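Local coordinates for protein beta-galactosidase (Trichoderma reesei, PDB 3OG2) that probably hydrolyses terminal non-reducing beta-D-galactose residues of beta-D-galactosides, as a family 35 glycoside hydrolase built round a TIM-barrel domain, at residues P53-L59 and E986-V991; D834-G838 and V991-H995; F101-T105 and G170-L174. All blocks are in the same frame, centred on the assembly; numbering follows the deposited sequence.

Contact 1 (P53-L59 and E986-V991)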
ATOM      1  N   PRO A  53       8.049  -5.745   7.070  1.00  7.48           N
ATOM      2  CA  PRO A  53       9.228  -5.751   7.964  1.00  7.99           C
ATOM      3  C   PRO A  53      10.243  -6.785   7.532  1.00  9.08           C
ATOM      4  O   PRO A  53      10.754  -7.571   8.359  1.00 10.94           O
ATOM      5  CB  PRO A  53       8.592  -6.076   9.318  1.00 10.39           C
ATOM      6  CG  PRO A  53       7.454  -7.024   8.958  1.00  9.54           C
ATOM      7  CD  PRO A  53       6.901  -6.450   7.648  1.00  8.19           C
ATOM      8  N   VAL A  54      10.571  -6.757   6.247  1.00  8.30           N
ATOM      9  CA  VAL A  54      11.581  -7.691   5.678  1.00  8.46           C
ATOM     10  C   VAL A  54      12.473  -6.839   4.803  1.00  7.52           C
ATOM     11  O   VAL A  54      12.140  -6.571   3.624  1.00  8.23           O
ATOM     12  CB  VAL A  54      10.945  -8.784   4.844  1.00  8.31           C
ATOM     13  CG1 VAL A  54      12.019  -9.732   4.259  1.00  9.29           C
ATOM     14  CG2 VAL A  54       9.946  -9.611   5.669  1.00 10.78           C
ATOM     15  N   PRO A  55      13.573  -6.357   5.359  1.00  8.03           N
ATOM     16  CA  PRO A  55      14.401  -5.395   4.642  1.00  9.80           C
ATOM     17  C   PRO A  55      14.835  -5.851   3.259  1.00  9.07           C
ATOM     18  O   PRO A  55      14.885  -5.012   2.323  1.00 10.03           O
ATOM     19  CB  PRO A  55      15.621  -5.226   5.565  1.00 12.29           C
ATOM     20  CG  PRO A  55      15.131  -5.550   6.926  1.00 12.62           C
ATOM     21  CD  PRO A  55      14.021  -6.562   6.757  1.00 10.08           C
ATOM     22  N   SER A  56      15.131  -7.144   3.128  1.00  8.79           N
ATOM     23  CA  SER A  56      15.615  -7.606   1.803  1.00 10.24           C
ATOM     24  C   SER A  56      14.524  -7.749   0.748  1.00  9.77           C
ATOM     25  O   SER A  56      14.830  -8.055  -0.422  1.00 13.12           O
ATOM     26  CB  SER A  56      16.419  -8.915   1.994  1.00 14.15           C
ATOM     27  OG  SER A  56      15.569  -9.868   2.618  1.00 14.06           O
ATOM     28  N   LEU A  57      13.243  -7.500   1.104  1.00  8.76           N
ATOM     29  CA  LEU A  57      12.186  -7.483   0.094  1.00  8.55           C
ATOM     30  C   LEU A  57      11.858  -6.086  -0.409  1.00  8.15           C
ATOM     31  O   LEU A  57      11.106  -5.979  -1.383  1.00  8.40           O
ATOM     32  CB  LEU A  57      10.898  -8.116   0.680  1.00  8.98           C
ATOM     33  CG  LEU A  57      10.960  -9.656   0.649  1.00  9.01           C
ATOM     34  CD1 LEU A  57       9.719 -10.187   1.372  1.00 10.09           C
ATOM     35  CD2 LEU A  57      11.036 -10.195  -0.784  1.00 10.72           C
ATOM     36  N   TYR A  58      12.408  -5.021   0.180  1.00  8.51           N
ATOM     37  CA  TYR A  58      12.105  -3.720  -0.433  1.00  7.92           C
ATOM     38  C   TYR A  58      12.543  -3.649  -1.870  1.00  7.28           C
ATOM     39  O   TYR A  58      11.816  -3.091  -2.709  1.00  8.08           O
ATOM     40  CB  TYR A  58      12.784  -2.607   0.367  1.00  8.02           C
ATOM     41  CG  TYR A  58      12.245  -2.440   1.775  1.00  8.20           C
ATOM     42  CD1 TYR A  58      10.870  -2.551   2.024  1.00  8.73           C
ATOM     43  CD2 TYR A  58      13.129  -2.178   2.818  1.00  8.42           C
ATOM     44  CE1 TYR A  58      10.383  -2.406   3.335  1.00  8.40           C
ATOM     45  CE2 TYR A  58      12.644  -2.017   4.135  1.00  8.61           C
ATOM     46  CZ  TYR A  58      11.285  -2.135   4.362  1.00  9.60           C
ATOM     47  OH  TYR A  58      10.774  -1.965   5.658  1.00  8.65           O
ATOM     48  N   LEU A  59      13.676  -4.243  -2.226  1.00  7.88           N
ATOM     49  CA  LEU A  59      14.132  -4.183  -3.608  1.00  7.69           C
ATOM     50  C   LEU A  59      13.182  -4.934  -4.517  1.00  7.66           C
ATOM     51  O   LEU A  59      13.000  -4.559  -5.684  1.00  8.74           O
ATOM     52  CB  LEU A  59      15.551  -4.761  -3.744  1.00  9.63           C
ATOM     53  CG  LEU A  59      16.198  -4.583  -5.108  1.00  9.78           C
ATOM     54  CD1 LEU A  59      16.333  -3.128  -5.586  1.00 12.85           C
ATOM     55  CD2 LEU A  59      17.564  -5.281  -5.113  1.00 13.51           C
ATOM     56  N   GLU A 986      16.780 -10.532  -5.896  1.00 10.38           N
ATOM     57  CA  GLU A 986      17.870 -10.680  -4.940  1.00 11.02           C
ATOM     58  C   GLU A 986      17.357 -11.518  -3.781  1.00 13.76           C
ATOM     59  O   GLU A 986      16.179 -11.499  -3.397  1.00 13.63           O
ATOM     60  CB  GLU A 986      18.349  -9.320  -4.427  1.00 17.06           C
ATOM     61  CG  GLU A 986      18.937  -8.412  -5.471  1.00 27.93           C
ATOM     62  CD  GLU A 986      20.129  -8.872  -6.252  1.00 50.12           C
ATOM     63  OE1 GLU A 986      21.062  -9.394  -5.595  1.00 73.25           O
ATOM     64  OE2 GLU A 986      20.216  -8.737  -7.490  1.00 64.95           O
ATOM     65  N   ARG A 987      18.239 -12.314  -3.196  1.00 13.61           N
ATOM     66  CA  ARG A 987      17.857 -13.288  -2.184  1.00 16.50           C
ATOM     67  C   ARG A 987      17.252 -12.631  -0.952  1.00 12.92           C
ATOM     68  O   ARG A 987      17.673 -11.550  -0.531  1.00 14.69           O
ATOM     69  CB  ARG A 987      19.103 -14.133  -1.813  1.00 23.33           C
ATOM     70  CG  ARG A 987      19.366 -15.193  -2.897  1.00 40.29           C
ATOM     71  CD  ARG A 987      20.183 -16.389  -2.499  1.00 48.40           C
ATOM     72  NE  ARG A 987      21.424 -16.484  -3.225  1.00 62.14           N
ATOM     73  CZ  ARG A 987      22.071 -15.852  -4.171  1.00 65.45           C
ATOM     74  NH1 ARG A 987      21.642 -14.769  -4.800  1.00 55.81           N
ATOM     75  NH2 ARG A 987      23.265 -16.356  -4.525  1.00 76.14           N
ATOM     76  N   VAL A 988      16.273 -13.333  -0.383  1.00 12.48           N
ATOM     77  CA  VAL A 988      15.582 -12.885   0.820  1.00 11.12           C
ATOM     78  C   VAL A 988      16.272 -13.451   2.058  1.00 11.49           C
ATOM     79  O   VAL A 988      16.426 -14.641   2.198  1.00 15.81           O
ATOM     80  CB  VAL A 988      14.110 -13.310   0.835  1.00 12.49           C
ATOM     81  CG1 VAL A 988      13.378 -12.754   2.073  1.00 15.41           C
ATOM     82  CG2 VAL A 988      13.379 -12.876  -0.428  1.00 14.82           C
ATOM     83  N   GLU A 989      16.683 -12.546   2.922  1.00 11.59           N
ATOM     84  CA  GLU A 989      17.338 -12.955   4.152  1.00 13.37           C
ATOM     85  C   GLU A 989      16.317 -13.098   5.246  1.00 11.08           C
ATOM     86  O   GLU A 989      15.410 -12.242   5.400  1.00 11.80           O
ATOM     87  CB  GLU A 989      18.350 -11.874   4.560  1.00 15.69           C
ATOM     88  CG  GLU A 989      19.454 -11.774   3.494  1.00 29.28           C
ATOM     89  CD  GLU A 989      20.672 -11.116   4.079  1.00 43.76           C
ATOM     90  OE1 GLU A 989      20.777 -11.182   5.330  1.00 61.32           O
ATOM     91  OE2 GLU A 989      21.468 -10.554   3.281  1.00 59.37           O
ATOM     92  N   VAL A 990      16.470 -14.130   6.051  1.00 12.09           N
ATOM     93  CA  VAL A 990      15.548 -14.340   7.168  1.00 11.49           C
ATOM     94  C   VAL A 990      15.749 -13.264   8.214  1.00 11.34           C
ATOM     95  O   VAL A 990      16.872 -12.960   8.613  1.00 11.40           O
ATOM     96  CB  VAL A 990      15.809 -15.744   7.776  1.00 13.42           C
ATOM     97  CG1 VAL A 990      14.938 -15.935   8.993  1.00 16.62           C
ATOM     98  CG2 VAL A 990      15.596 -16.818   6.698  1.00 16.30           C
ATOM     99  N   VAL A 991      14.641 -12.737   8.682  1.00  9.74           N
ATOM    100  CA  VAL A 991      14.686 -11.741   9.754  1.00 11.02           C
ATOM    101  C   VAL A 991      14.950 -12.463  11.058  1.00 11.75           C
ATOM    102  O   VAL A 991      14.222 -13.411  11.381  1.00 13.92           O
ATOM    103  CB  VAL A 991      13.342 -10.989   9.752  1.00 10.99           C
ATOM    104  CG1 VAL A 991      13.284 -10.024  10.917  1.00 12.81           C
ATOM    105  CG2 VAL A 991      13.153 -10.227   8.449  1.00 11.97           C
TER
HETATM  106  O   HOH W   1      15.339  -9.445   5.204  1.00 13.21           O
HETATM  107  O   HOH W   2      14.435  -9.233  -3.039  1.00 16.52           O
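The ring of Pro-55 meets Val-991 through its CD corner, the two side chains crossing at about a right angle with CD 4.1 Å from Val-991 CG2, while Pro-99 of helix 98-107 also touches this ring. The same CG2 methyl lies 3.6 Å from Pro-53 O, a carbonyl oxygen that the contact buries and that has no hydrogen-bond partner in the model. These prolines lead into helix 58-66 of the TIM barrel, the helix of the beta-alpha-beta crossover that joins the parallel strands 38-47 and 72-76, and an extended segment near the C-terminus, 986-991, runs across this lead-in. Val-988 splits its two branches: CG1 meets Val-54 CG1 at 4.0 Å, and CG2 meets Leu-57 CD2 at 3.6 Å. Farther along, Leu-59 CD2 rests against the aliphatic CG of Glu-986 at 3.4 Å.

The polar centre is Ser-56. With chi1 at 58° its OG stands between its own backbone N and carbonyl carbon, and there it takes the N-H of Glu-989 at an N to OG distance of 2.9 Å, fairly straight at 157°. A water hydrogen-bonded to OG donates to the carbonyl of Glu-989, so the hydroxyl holds the N-H of Glu-989 directly and its C=O through the water. A second water bridges the backbones, donating to Ser-56 O and to Glu-986 O, 2.9 Å from each.

Contact 2 (D834-G838 and V991-H995)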
ATOM      1  N   ASP A 834       9.843  -6.246  23.731  1.00 11.23           N
ATOM      2  CA  ASP A 834      10.449  -6.736  22.477  1.00 11.44           C
ATOM      3  C   ASP A 834      10.940  -5.576  21.647  1.00 11.42           C
ATOM      4  O   ASP A 834      10.197  -5.018  20.806  1.00 11.40           O
ATOM      5  CB  ASP A 834       9.428  -7.593  21.745  1.00 14.68           C
ATOM      6  CG  ASP A 834      10.080  -8.366  20.618  1.00 14.93           C
ATOM      7  OD1 ASP A 834      11.164  -7.980  20.108  1.00 15.02           O
ATOM      8  OD2 ASP A 834       9.485  -9.395  20.222  1.00 15.95           O
ATOM      9  N   VAL A 835      12.194  -5.155  21.895  1.00 10.47           N
ATOM     10  CA  VAL A 835      12.680  -4.017  21.125  1.00 10.77           C
ATOM     11  C   VAL A 835      12.798  -4.375  19.667  1.00 10.22           C
ATOM     12  O   VAL A 835      12.630  -3.509  18.814  1.00 13.49           O
ATOM     13  CB  VAL A 835      14.029  -3.569  21.681  1.00 15.80           C
ATOM     14  CG1 VAL A 835      14.679  -2.480  20.809  1.00 23.48           C
ATOM     15  CG2 VAL A 835      13.828  -3.104  23.125  1.00 20.57           C
ATOM     16  N   PHE A 836      13.075  -5.630  19.328  1.00 10.22           N
ATOM     17  CA  PHE A 836      13.233  -5.984  17.921  1.00  9.83           C
ATOM     18  C   PHE A 836      11.911  -5.879  17.162  1.00  8.57           C
ATOM     19  O   PHE A 836      11.931  -5.423  16.020  1.00 10.93           O
ATOM     20  CB  PHE A 836      13.763  -7.418  17.862  1.00 10.93           C
ATOM     21  CG  PHE A 836      14.233  -7.787  16.459  1.00 11.36           C
ATOM     22  CD1 PHE A 836      13.349  -8.289  15.502  1.00 11.90           C
ATOM     23  CD2 PHE A 836      15.585  -7.635  16.105  1.00 15.38           C
ATOM     24  CE1 PHE A 836      13.742  -8.638  14.237  1.00 12.50           C
ATOM     25  CE2 PHE A 836      15.961  -8.035  14.822  1.00 17.80           C
ATOM     26  CZ  PHE A 836      15.081  -8.561  13.873  1.00 15.10           C
ATOM     27  N   ARG A 837      10.824  -6.359  17.742  1.00  8.51           N
ATOM     28  CA  ARG A 837       9.539  -6.405  17.009  1.00  7.70           C
ATOM     29  C   ARG A 837       8.692  -5.167  17.276  1.00  8.48           C
ATOM     30  O   ARG A 837       7.663  -5.019  16.590  1.00  9.29           O
ATOM     31  CB  ARG A 837       8.777  -7.697  17.342  1.00  8.30           C
ATOM     32  CG  ARG A 837       9.610  -8.946  16.974  1.00 10.40           C
ATOM     33  CD  ARG A 837       8.787 -10.206  17.119  1.00 10.75           C
ATOM     34  NE  ARG A 837       9.547 -11.445  16.833  1.00  9.37           N
ATOM     35  CZ  ARG A 837      10.489 -11.940  17.622  1.00 10.18           C
ATOM     36  NH1 ARG A 837      10.887 -11.387  18.758  1.00 11.75           N
ATOM     37  NH2 ARG A 837      11.094 -13.068  17.272  1.00 11.93           N
ATOM     38  N   GLY A 838       9.099  -4.291  18.179  1.00  8.00           N
ATOM     39  CA  GLY A 838       8.488  -2.983  18.291  1.00  8.83           C
ATOM     40  C   GLY A 838       7.389  -2.909  19.327  1.00  7.79           C
ATOM     41  O   GLY A 838       7.018  -3.893  19.974  1.00  8.91           O
ATOM     42  N   VAL A 991      14.641 -12.737   8.682  1.00  9.74           N
ATOM     43  CA  VAL A 991      14.686 -11.741   9.754  1.00 11.02           C
ATOM     44  C   VAL A 991      14.950 -12.463  11.058  1.00 11.75           C
ATOM     45  O   VAL A 991      14.222 -13.411  11.381  1.00 13.92           O
ATOM     46  CB  VAL A 991      13.342 -10.989   9.752  1.00 10.99           C
ATOM     47  CG1 VAL A 991      13.284 -10.024  10.917  1.00 12.81           C
ATOM     48  CG2 VAL A 991      13.153 -10.227   8.449  1.00 11.97           C
ATOM     49  N   LYS A 992      15.970 -12.033  11.769  1.00 13.31           N
ATOM     50  CA  LYS A 992      16.458 -12.710  12.978  1.00 19.83           C
ATOM     51  C   LYS A 992      15.761 -12.221  14.227  1.00 16.16           C
ATOM     52  O   LYS A 992      16.369 -11.576  15.092  1.00 22.23           O
ATOM     53  CB  LYS A 992      17.979 -12.504  13.112  1.00 25.31           C
ATOM     54  CG  LYS A 992      18.740 -12.950  11.864  1.00 31.68           C
ATOM     55  CD  LYS A 992      20.266 -12.933  11.998  1.00 42.02           C
ATOM     56  CE  LYS A 992      20.963 -13.400  10.734  1.00 38.78           C
ATOM     57  NZ  LYS A 992      21.886 -12.437  10.083  1.00 59.58           N
ATOM     58  N   GLY A 993      14.463 -12.505  14.344  1.00 15.10           N
ATOM     59  CA  GLY A 993      13.758 -12.097  15.551  1.00 20.01           C
ATOM     60  C   GLY A 993      14.266 -12.880  16.760  1.00 16.35           C
ATOM     61  O   GLY A 993      14.520 -14.093  16.675  1.00 16.91           O
ATOM     62  N   PRO A 994      14.491 -12.262  17.920  1.00 16.17           N
ATOM     63  CA  PRO A 994      14.914 -12.996  19.111  1.00 15.54           C
ATOM     64  C   PRO A 994      13.981 -14.121  19.514  1.00 14.58           C
ATOM     65  O   PRO A 994      12.767 -14.038  19.397  1.00 14.28           O
ATOM     66  CB  PRO A 994      14.879 -11.897  20.183  1.00 19.50           C
ATOM     67  CG  PRO A 994      15.353 -10.729  19.368  1.00 21.54           C
ATOM     68  CD  PRO A 994      14.458 -10.802  18.146  1.00 19.65           C
ATOM     69  N   HIS A 995      14.625 -15.195  20.002  1.00 14.34           N
ATOM     70  CA  HIS A 995      13.860 -16.317  20.511  1.00 13.32           C
ATOM     71  C   HIS A 995      13.398 -16.072  21.937  1.00 12.87           C
ATOM     72  O   HIS A 995      13.841 -15.113  22.602  1.00 15.87           O
ATOM     73  CB  HIS A 995      14.778 -17.533  20.508  1.00 16.27           C
ATOM     74  CG  HIS A 995      15.116 -17.999  19.130  1.00 19.84           C
ATOM     75  ND1 HIS A 995      15.121 -17.351  17.927  1.00 23.34           N
ATOM     76  CD2 HIS A 995      15.476 -19.282  18.828  1.00 27.26           C
ATOM     77  CE1 HIS A 995      15.473 -18.156  16.947  1.00 30.94           C
ATOM     78  NE2 HIS A 995      15.696 -19.348  17.484  1.00 37.22           N
TER
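Phe-836 and Arg-837 approach the segment 991-995 side by side, the first with a ring and the second with a guanidinium group. Phe-836 has CG anti to its backbone N (chi1 -168°), which lays the ring against residues 991-994. Over one face lies Gly-993 CA, in a CH-pi contact 4.1 Å from the ring centroid, and Lys-992, the centre of an inverse gamma turn, sets its O above the same face, offset toward the rim. The CG1 branch of Val-991 comes in at the edge, 3.6 Å from Phe-836 CE1, and Pro-994 CD approaches obliquely, 3.5 Å from Phe-836 CG.

Arg-837 extends from CG to NE and turns the edge of its guanidinium to Pro-994 O. NH2 makes the main hydrogen bond, 2.9 Å to Pro-994 O and in the guanidinium plane, and NH1 adds a weak one to that oxygen. Gly-993 CA lies over one guanidinium face; a beta carbon there would collide with NH2. Asp-834 steadies the arginine from its own loop: OD2, met on the syn side, forms a salt bridge with NH1 at 2.8 Å, while OD1 accepts the Arg-837 backbone N-H in an Asx motif. A leucine in place of Arg-837 would probably leave the Asp-834 carboxylate without this countercharge and Pro-994 O without these two N-H donors. The contact thus ties the loop between strand 820-824 and helix 846-850 to the C-terminal segment, beside strand 926-932, whose Phe-926 touches Phe-836, Arg-837 and Val-991.

Contact 3 (F101-T105 and G170-L174)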
ATOM      1  N   PHE A 101      15.990   3.159   1.831  1.00  7.81           N
ATOM      2  CA  PHE A 101      16.752   4.101   1.001  1.00  8.02           C
ATOM      3  C   PHE A 101      17.729   3.407   0.058  1.00  7.75           C
ATOM      4  O   PHE A 101      17.858   3.783  -1.106  1.00  8.30           O
ATOM      5  CB  PHE A 101      17.509   5.080   1.880  1.00  8.39           C
ATOM      6  CG  PHE A 101      16.673   5.969   2.799  1.00  8.63           C
ATOM      7  CD1 PHE A 101      15.411   6.430   2.431  1.00 11.09           C
ATOM      8  CD2 PHE A 101      17.168   6.338   4.049  1.00  9.48           C
ATOM      9  CE1 PHE A 101      14.646   7.229   3.259  1.00 11.18           C
ATOM     10  CE2 PHE A 101      16.397   7.175   4.891  1.00 10.10           C
ATOM     11  CZ  PHE A 101      15.146   7.618   4.480  1.00 10.39           C
ATOM     12  N   GLU A 102      18.433   2.401   0.614  1.00  8.69           N
ATOM     13  CA  GLU A 102      19.408   1.677  -0.210  1.00  9.78           C
ATOM     14  C   GLU A 102      18.746   0.960  -1.364  1.00  8.85           C
ATOM     15  O   GLU A 102      19.299   0.959  -2.496  1.00 10.25           O
ATOM     16  CB  GLU A 102      20.212   0.715   0.686  1.00 12.05           C
ATOM     17  CG  GLU A 102      21.100   1.508   1.654  1.00 20.97           C
ATOM     18  CD  GLU A 102      22.026   0.650   2.478  1.00 41.03           C
ATOM     19  OE1 GLU A 102      21.999  -0.586   2.257  1.00 74.04           O
ATOM     20  OE2 GLU A 102      22.775   1.193   3.338  1.00 44.51           O
ATOM     21  N   ALA A 103      17.589   0.359  -1.094  1.00  8.79           N
ATOM     22  CA  ALA A 103      16.901  -0.332  -2.178  1.00  9.04           C
ATOM     23  C   ALA A 103      16.427   0.668  -3.238  1.00  8.15           C
ATOM     24  O   ALA A 103      16.425   0.361  -4.417  1.00  8.83           O
ATOM     25  CB  ALA A 103      15.704  -1.120  -1.656  1.00 10.91           C
ATOM     26  N   ALA A 104      15.997   1.857  -2.823  1.00  8.01           N
ATOM     27  CA  ALA A 104      15.568   2.869  -3.800  1.00  7.81           C
ATOM     28  C   ALA A 104      16.733   3.225  -4.713  1.00  7.33           C
ATOM     29  O   ALA A 104      16.615   3.261  -5.940  1.00  8.35           O
ATOM     30  CB  ALA A 104      15.044   4.132  -3.093  1.00  8.63           C
ATOM     31  N   THR A 105      17.885   3.476  -4.075  1.00  7.95           N
ATOM     32  CA  THR A 105      19.092   3.790  -4.906  1.00  8.33           C
ATOM     33  C   THR A 105      19.419   2.623  -5.834  1.00  8.02           C
ATOM     34  O   THR A 105      19.716   2.864  -7.009  1.00  9.11           O
ATOM     35  CB  THR A 105      20.276   4.099  -3.991  1.00  8.34           C
ATOM     36  OG1 THR A 105      19.976   5.290  -3.261  1.00  9.89           O
ATOM     37  CG2 THR A 105      21.577   4.270  -4.792  1.00 10.69           C
ATOM     38  N   GLY A 170      21.491  10.769  -2.144  1.00  9.93           N
ATOM     39  CA  GLY A 170      20.458   9.789  -1.786  1.00  9.47           C
ATOM     40  C   GLY A 170      19.242   9.976  -2.680  1.00  7.86           C
ATOM     41  O   GLY A 170      19.194  10.774  -3.649  1.00  8.90           O
ATOM     42  N   PRO A 171      18.238   9.153  -2.395  1.00  7.52           N
ATOM     43  CA  PRO A 171      17.048   9.115  -3.255  1.00  7.35           C
ATOM     44  C   PRO A 171      15.962  10.125  -2.953  1.00  6.58           C
ATOM     45  O   PRO A 171      15.044  10.212  -3.776  1.00  7.48           O
ATOM     46  CB  PRO A 171      16.525   7.670  -2.985  1.00  8.27           C
ATOM     47  CG  PRO A 171      16.941   7.421  -1.556  1.00  8.26           C
ATOM     48  CD  PRO A 171      18.289   8.067  -1.406  1.00  8.64           C
ATOM     49  N   VAL A 172      15.983  10.822  -1.826  1.00  6.60           N
ATOM     50  CA  VAL A 172      14.811  11.658  -1.453  1.00  7.19           C
ATOM     51  C   VAL A 172      14.799  12.984  -2.212  1.00  6.94           C
ATOM     52  O   VAL A 172      15.778  13.753  -2.162  1.00  7.70           O
ATOM     53  CB  VAL A 172      14.778  11.901   0.074  1.00  6.69           C
ATOM     54  CG1 VAL A 172      13.645  12.867   0.404  1.00  8.61           C
ATOM     55  CG2 VAL A 172      14.585  10.589   0.826  1.00  7.47           C
ATOM     56  N   ILE A 173      13.702  13.234  -2.922  1.00  6.89           N
ATOM     57  CA  ILE A 173      13.596  14.465  -3.721  1.00  6.32           C
ATOM     58  C   ILE A 173      12.536  15.438  -3.232  1.00  7.01           C
ATOM     59  O   ILE A 173      12.552  16.596  -3.634  1.00  8.12           O
ATOM     60  CB  ILE A 173      13.292  14.099  -5.212  1.00  6.69           C
ATOM     61  CG1 ILE A 173      12.006  13.290  -5.381  1.00  7.72           C
ATOM     62  CG2 ILE A 173      14.512  13.431  -5.829  1.00  7.77           C
ATOM     63  CD1 ILE A 173      11.539  13.188  -6.814  1.00  9.70           C
ATOM     64  N   LEU A 174      11.610  14.983  -2.396  1.00  7.32           N
ATOM     65  CA  LEU A 174      10.461  15.798  -1.966  1.00  6.63           C
ATOM     66  C   LEU A 174      10.111  15.372  -0.540  1.00  6.16           C
ATOM     67  O   LEU A 174      10.340  14.238  -0.153  1.00  6.91           O
ATOM     68  CB  LEU A 174       9.243  15.591  -2.824  1.00  7.05           C
ATOM     69  CG  LEU A 174       9.346  16.087  -4.268  1.00  7.94           C
ATOM     70  CD1 LEU A 174       8.139  15.531  -5.051  1.00 10.10           C
ATOM     71  CD2 LEU A 174       9.354  17.620  -4.301  1.00  8.60           C
TER
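Phe-101, Ala-104 and Thr-105 of helix 98-107 pack against Pro-171 and Val-172 in a buried, largely apolar helix-on-strand contact, made where strand 172-177 of the barrel domain begins. No hydrogen bond crosses it. Ala-104 and Thr-105 follow Phe-101 by three and four positions, so the three lie on one side of the helix and meet the ring of Pro-171, whose CB bond is directed at the helix. The nearest neighbour changes round the ring. Its CB meets the methyl of Ala-104, 3.8 Å from Ala-104 CB; its CG lies 3.8 Å from Phe-101 O; and its CD lies 3.7 Å from Thr-105 OG1. The hydroxyl reaches the ring because OG1 is anti to the carbonyl carbon of Thr-105 (chi1 -65°), and the threonine side chain crosses the proline at about a right angle.

Phe-101 carries the packing one residue on, to the first residue of the strand, its ring coming obliquely to Val-172, with CE1 4.1 Å from the CG2 branch. The layer continues beyond the two segments: Phe-101 also touches Ile-160 of helix 144-163 and Leu-111 of strand 110-116, and Ala-104 touches Phe-62 of helix 58-66. Strand 110-116 pairs in parallel with 172-177, and helix 98-107 leads directly into it. A helix lying along the outside of parallel strands, its small and apolar residues turned to them, is the layering of a TIM barrel.

Overall arrangement
Contacts 1 and 2 are consecutive along the C-terminal segment: they share Val-991, which offers CG2 to the first and CG1 to the second, and their centres lie 15 Å apart. Contact 3 is nested in the long chain loop closed by contact 1 and touches it through the barrel helices, Leu-59 CD1 lying 3.7 Å from Ala-103 O. Contacts 2 and 3 do not meet; their nearest atoms are about 14 Å apart. Contact 1 lies away from the galactose site, as does contact 2, whereas in contact 3 the side chain of Phe-101 is about 11 Å from that of Tyr-76, a galactose-binding residue. The C-terminal segment thus links the start of barrel helix 58-66 and its lead-in to the loop 834-838.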